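PDB 3TWO: mannitol dehydrogenase, which probably catalyses the reversible, NADP(H)-dependent interconversion of cinnamyl alcohols and their aldehydes, as a zinc-containing medium-chain dehydrogenase. Local coordinates for residues 20-25 against 59-64. Residues are numbered along the deposited sequence; the frame is centred on the assembly and turned at random.
With ZN (zinc ion), chain G.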
# COMPACT_ATOMS: atom_id res chain seq x y z
N HIS B 20 -5.83 41.13 8.76
CA HIS B 20 -5.50 41.47 7.39
C HIS B 20 -6.82 41.79 6.70
O HIS B 20 -7.78 40.99 6.76
CB HIS B 20 -4.81 40.25 6.75
CG HIS B 20 -4.44 40.42 5.30
ND1 HIS B 20 -3.64 41.45 4.85
CD2 HIS B 20 -4.73 39.66 4.22
CE1 HIS B 20 -3.48 41.34 3.53
NE2 HIS B 20 -4.13 40.25 3.13
N ASP B 21 -6.87 42.97 6.08
CA ASP B 21 -7.95 43.36 5.19
C ASP B 21 -7.67 42.86 3.81
O ASP B 21 -6.54 42.97 3.33
CB ASP B 21 -8.05 44.90 5.10
CG ASP B 21 -8.37 45.54 6.44
OD1 ASP B 21 -9.20 44.97 7.21
OD2 ASP B 21 -7.79 46.61 6.72
N PHE B 22 -8.71 42.34 3.15
CA PHE B 22 -8.59 41.86 1.77
C PHE B 22 -9.94 41.87 1.10
O PHE B 22 -10.90 42.38 1.66
CB PHE B 22 -7.95 40.45 1.69
CG PHE B 22 -8.78 39.35 2.29
CD1 PHE B 22 -9.40 38.41 1.48
CD2 PHE B 22 -8.93 39.25 3.68
CE1 PHE B 22 -10.15 37.32 2.05
CE2 PHE B 22 -9.68 38.20 4.26
CZ PHE B 22 -10.26 37.20 3.45
N SER B 23 -9.99 41.34 -0.11
CA SER B 23 -11.24 41.24 -0.83
C SER B 23 -11.32 39.89 -1.55
O SER B 23 -10.29 39.24 -1.86
CB SER B 23 -11.40 42.44 -1.80
OG SER B 23 -10.56 42.24 -2.93
N ARG B 24 -12.54 39.44 -1.80
CA ARG B 24 -12.75 38.19 -2.55
C ARG B 24 -13.51 38.51 -3.84
O ARG B 24 -14.09 39.58 -3.97
CB ARG B 24 -13.60 37.25 -1.72
CG ARG B 24 -12.99 36.84 -0.39
CD ARG B 24 -13.97 35.99 0.42
NE ARG B 24 -13.40 35.42 1.65
CZ ARG B 24 -12.53 34.39 1.74
NH1 ARG B 24 -11.99 33.83 0.64
NH2 ARG B 24 -12.18 33.93 2.95
N HIS B 25 -13.53 37.55 -4.78
CA HIS B 25 -14.34 37.70 -5.99
C HIS B 25 -15.85 38.01 -5.71
O HIS B 25 -16.43 37.57 -4.71
CB HIS B 25 -14.20 36.48 -6.93
CG HIS B 25 -14.86 35.22 -6.43
ND1 HIS B 25 -14.14 34.15 -5.92
CD2 HIS B 25 -16.16 34.82 -6.46
CE1 HIS B 25 -14.98 33.16 -5.64
NE2 HIS B 25 -16.20 33.54 -5.96
N PRO B 59 0.63 36.53 1.22
CA PRO B 59 -0.02 36.29 2.50
C PRO B 59 -1.07 35.18 2.48
O PRO B 59 -1.91 35.06 1.51
CB PRO B 59 -0.68 37.63 2.83
CG PRO B 59 -0.94 38.31 1.53
CD PRO B 59 0.21 37.82 0.59
N MET B 60 -1.04 34.36 3.51
CA MET B 60 -1.88 33.16 3.52
C MET B 60 -2.93 33.25 4.61
O MET B 60 -2.64 33.66 5.74
CB MET B 60 -1.04 31.93 3.77
CG MET B 60 -1.82 30.59 3.78
SD MET B 60 -0.81 29.11 4.12
CE MET B 60 0.46 29.24 2.85
N ILE B 61 -4.14 32.83 4.30
CA ILE B 61 -5.17 32.76 5.33
C ILE B 61 -5.70 31.35 5.38
O ILE B 61 -6.54 30.97 4.55
CB ILE B 61 -6.34 33.75 5.08
CG1 ILE B 61 -5.88 35.21 5.26
CG2 ILE B 61 -7.51 33.50 6.07
CD1 ILE B 61 -6.98 36.29 5.06
N PRO B 62 -5.23 30.55 6.34
CA PRO B 62 -5.65 29.15 6.35
C PRO B 62 -7.07 28.98 6.92
O PRO B 62 -7.79 30.00 7.13
CB PRO B 62 -4.60 28.45 7.25
CG PRO B 62 -3.48 29.46 7.41
CD PRO B 62 -4.20 30.81 7.35
N GLY B 63 -7.43 27.72 7.21
CA GLY B 63 -8.74 27.39 7.72
C GLY B 63 -9.64 26.83 6.66
O GLY B 63 -9.96 27.49 5.67
N HIS B 64 -9.98 25.54 6.80
CA HIS B 64 -10.91 24.90 5.88
C HIS B 64 -11.88 24.04 6.66
O HIS B 64 -12.33 23.03 6.17
CB HIS B 64 -10.20 24.12 4.75
CG HIS B 64 -9.19 23.11 5.21
ND1 HIS B 64 -8.17 22.67 4.39
CD2 HIS B 64 -9.01 22.49 6.41
CE1 HIS B 64 -7.40 21.82 5.07
NE2 HIS B 64 -7.89 21.70 6.29
ZN ZN G . -7.73 19.72 7.06
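Ile61 makes the close part of this contact, pushing the end of its side chain against the ring of Phe22: CD1 of Ile61 lies 3.4 Å from CE2 of Phe22, with CD2 and CZ of the same ring each slightly farther off. The two side chains come from opposing directions. An extended Ile61 accounts for this reach, since CD1 is anti to CA (chi2 -179°). A second ring flanks the same methyl, roughly at right angles to the direction of Phe22: CD1 of Ile61 stands 4.1 Å from CD2 of His20, at the edge of the imidazole and near its plane. His20 is swung there with CG anti to its own backbone N (chi1 178°).

Packing slackens toward Pro59, which follows a cis peptide bond. Its CG comes 4.1 Å from NE2 of His20, the side chains crossing at about a right angle, and both residues are partly exposed, whereas Ile61 is buried. The summed buried surface is modest, 175 Å², and the nearest CA atoms, those of His20 and Ile61, are still 9.0 Å apart. Side chains therefore bridge the gap, through apolar and van der Waals contact.

Phe22 is also held within its own strand, where its CE1 lies 3.7 Å above the plane of the Arg24 guanidinium, over the centre. That guanidinium is fixed in turn by hydrogen bonds to Met129 O and Ser133 OG.

Strand 18-24 pairs antiparallel with strand 3-9, so the contact joins this N-terminal hairpin to the loop leading into strand 65-73. At the loop's far end His64 NE2 binds zinc at 2.1 Å, together with Cys42 and Cys160, a Cys-His-Cys set of ligands as in the catalytic zinc site of zinc-dependent medium-chain alcohol dehydrogenases, and so probably the catalytic metal here.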